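Local atomic coordinates of carbonic anhydrase (Neosartorya fumigata, PDB entry 7COJ), a protein that probably catalyses the reversible hydration of carbon dioxide to hydrogencarbonate and a proton, using one zinc ion per subunit. Residues C173-C178 with Y257-G262. Numbering follows the deposited sequence.
Sequences CGHTKC and YDVGSG. With ZN (zinc ion), chain E; AZM (5-acetamido-1,3,4-thiadiazole-2-sulfonamide), chain F.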
# COMPACT_ATOMS: atom_id res chain seq x y z
N CYS A 173 -13.49 -15.28 7.89
CA CYS A 173 -14.18 -16.39 7.20
C CYS A 173 -13.52 -16.68 5.85
O CYS A 173 -13.62 -15.85 4.95
CB CYS A 173 -15.64 -16.04 7.01
SG CYS A 173 -16.61 -17.44 6.40
N GLY A 174 -12.88 -17.84 5.73
CA GLY A 174 -12.46 -18.42 4.46
C GLY A 174 -13.57 -19.26 3.88
O GLY A 174 -14.61 -19.42 4.53
N HIS A 175 -13.37 -19.87 2.70
CA HIS A 175 -14.46 -20.68 2.12
C HIS A 175 -13.86 -21.81 1.28
O HIS A 175 -12.69 -21.72 0.89
CB HIS A 175 -15.47 -19.79 1.37
CG HIS A 175 -14.90 -19.24 0.12
ND1 HIS A 175 -15.18 -19.79 -1.13
CD2 HIS A 175 -14.07 -18.20 -0.07
CE1 HIS A 175 -14.53 -19.10 -2.06
NE2 HIS A 175 -13.89 -18.13 -1.42
N THR A 176 -14.65 -22.85 1.06
CA THR A 176 -14.30 -23.98 0.18
C THR A 176 -14.37 -23.46 -1.25
O THR A 176 -15.18 -22.54 -1.51
CB THR A 176 -15.20 -25.19 0.43
OG1 THR A 176 -16.54 -24.86 0.06
CG2 THR A 176 -15.16 -25.67 1.87
N LYS A 177 -13.55 -24.03 -2.13
CA LYS A 177 -13.50 -23.66 -3.57
C LYS A 177 -13.09 -22.19 -3.71
O LYS A 177 -13.61 -21.51 -4.59
CB LYS A 177 -14.88 -23.91 -4.20
CG LYS A 177 -15.47 -25.29 -3.93
CD LYS A 177 -14.69 -26.36 -4.59
CE LYS A 177 -15.10 -26.50 -6.04
NZ LYS A 177 -13.96 -26.79 -6.96
N CYS A 178 -12.22 -21.69 -2.83
CA CYS A 178 -11.65 -20.32 -2.94
C CYS A 178 -10.60 -20.36 -4.05
O CYS A 178 -9.53 -20.94 -3.83
CB CYS A 178 -11.11 -19.79 -1.63
SG CYS A 178 -10.49 -18.12 -1.75
N TYR A 257 -16.65 -21.25 5.30
CA TYR A 257 -17.95 -21.35 4.63
C TYR A 257 -17.88 -22.43 3.56
O TYR A 257 -17.00 -22.37 2.68
CB TYR A 257 -18.35 -20.00 4.05
CG TYR A 257 -19.68 -20.02 3.36
CD1 TYR A 257 -20.83 -20.28 4.09
CD2 TYR A 257 -19.80 -19.87 1.98
CE1 TYR A 257 -22.06 -20.31 3.47
CE2 TYR A 257 -21.02 -19.90 1.36
CZ TYR A 257 -22.16 -20.10 2.11
OH TYR A 257 -23.39 -20.14 1.55
N ASP A 258 -18.80 -23.38 3.61
CA ASP A 258 -18.91 -24.45 2.58
C ASP A 258 -19.88 -23.95 1.51
O ASP A 258 -21.12 -23.91 1.75
CB ASP A 258 -19.36 -25.78 3.22
CG ASP A 258 -19.35 -26.95 2.27
OD1 ASP A 258 -19.65 -26.77 1.09
OD2 ASP A 258 -18.98 -28.02 2.73
N VAL A 259 -19.37 -23.58 0.35
CA VAL A 259 -20.19 -22.95 -0.73
C VAL A 259 -21.19 -23.98 -1.28
O VAL A 259 -22.16 -23.55 -1.88
CB VAL A 259 -19.32 -22.37 -1.86
CG1 VAL A 259 -18.49 -21.21 -1.35
CG2 VAL A 259 -18.49 -23.43 -2.54
N GLY A 260 -20.96 -25.28 -1.05
CA GLY A 260 -21.86 -26.35 -1.53
C GLY A 260 -23.06 -26.62 -0.62
O GLY A 260 -24.06 -27.09 -1.14
N SER A 261 -22.95 -26.37 0.68
CA SER A 261 -24.00 -26.70 1.69
C SER A 261 -24.59 -25.43 2.29
O SER A 261 -25.72 -25.50 2.83
CB SER A 261 -23.41 -27.58 2.79
OG SER A 261 -22.52 -26.84 3.59
N GLY A 262 -23.84 -24.33 2.31
CA GLY A 262 -24.28 -23.09 2.97
C GLY A 262 -23.92 -23.05 4.45
O GLY A 262 -24.29 -22.08 5.14
ZN ZN E . -12.42 -16.82 -2.23
C1 AZM F . -11.31 -16.05 -6.37
C2 AZM F . -9.56 -16.36 -7.92
C3 AZM F . -7.44 -15.45 -8.64
C4 AZM F . -6.40 -15.53 -9.72
N1 AZM F . -12.79 -16.87 -4.31
N2 AZM F . -10.51 -17.26 -8.03
N3 AZM F . -11.55 -17.03 -7.16
N4 AZM F . -8.47 -16.34 -8.75
O1 AZM F . -11.63 -14.66 -4.34
O2 AZM F . -13.60 -15.13 -5.80
O3 AZM F . -7.42 -14.64 -7.73
S1 AZM F . -12.43 -15.55 -5.11
S2 AZM F . -9.85 -15.22 -6.67
O HOH W 1 -17.79 -27.05 -0.91
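The imidazole of H175 meets V259 obliquely, with ND1 3.6 Å from V259 CG1, while one of its faces is overlaid near the rim by CB of C178. At its edge, in plane, lies the sulfonamide N1 of the inhibitor. The phenol ring of Y257 in turn receives H175 CB at its edge, near the ring plane. With chi1 at 70°, CG of H175 is tucked in beside both backbone neighbours of CA, which turns the ring away from the 257-262 backbone, toward the metal, where NE2 binds zinc at 2.1 Å. The other nitrogen, ND1, donates a weak, bent hydrogen bond (126° at the hydrogen) to T176 O, which may help fix the rotation of the ring.

H175 and Y257 form a parallel beta bridge. Y257 N donates to G174 O at 2.8 Å, and T176 N returns a bond of 2.9 Å to Y257 O, so the two bonds bracket H175. One residue beyond this bridge a side chain takes over from the backbone: T176 OG1 accepts from V259 N at 3.1 Å. A water bridges the same hydroxyl to D258 OD1, the oxygen that closes an Asx turn by accepting from G260 N at 2.9 Å. V259 CG2 packs against K177 CG, and A107 of the second subunit packs on both residues.

C178 SG binds the zinc at 2.4 Å, and with C119 and the sulfonamide nitrogen completes its coordination beside H175. Such a Cys-His-Cys zinc centre, with C119 and H175 at the C-terminal ends of neighbouring parallel strands and C178 in the turn leading into helix 179-184, is the hallmark of beta-class carbonic anhydrases, here with inhibitor as fourth ligand.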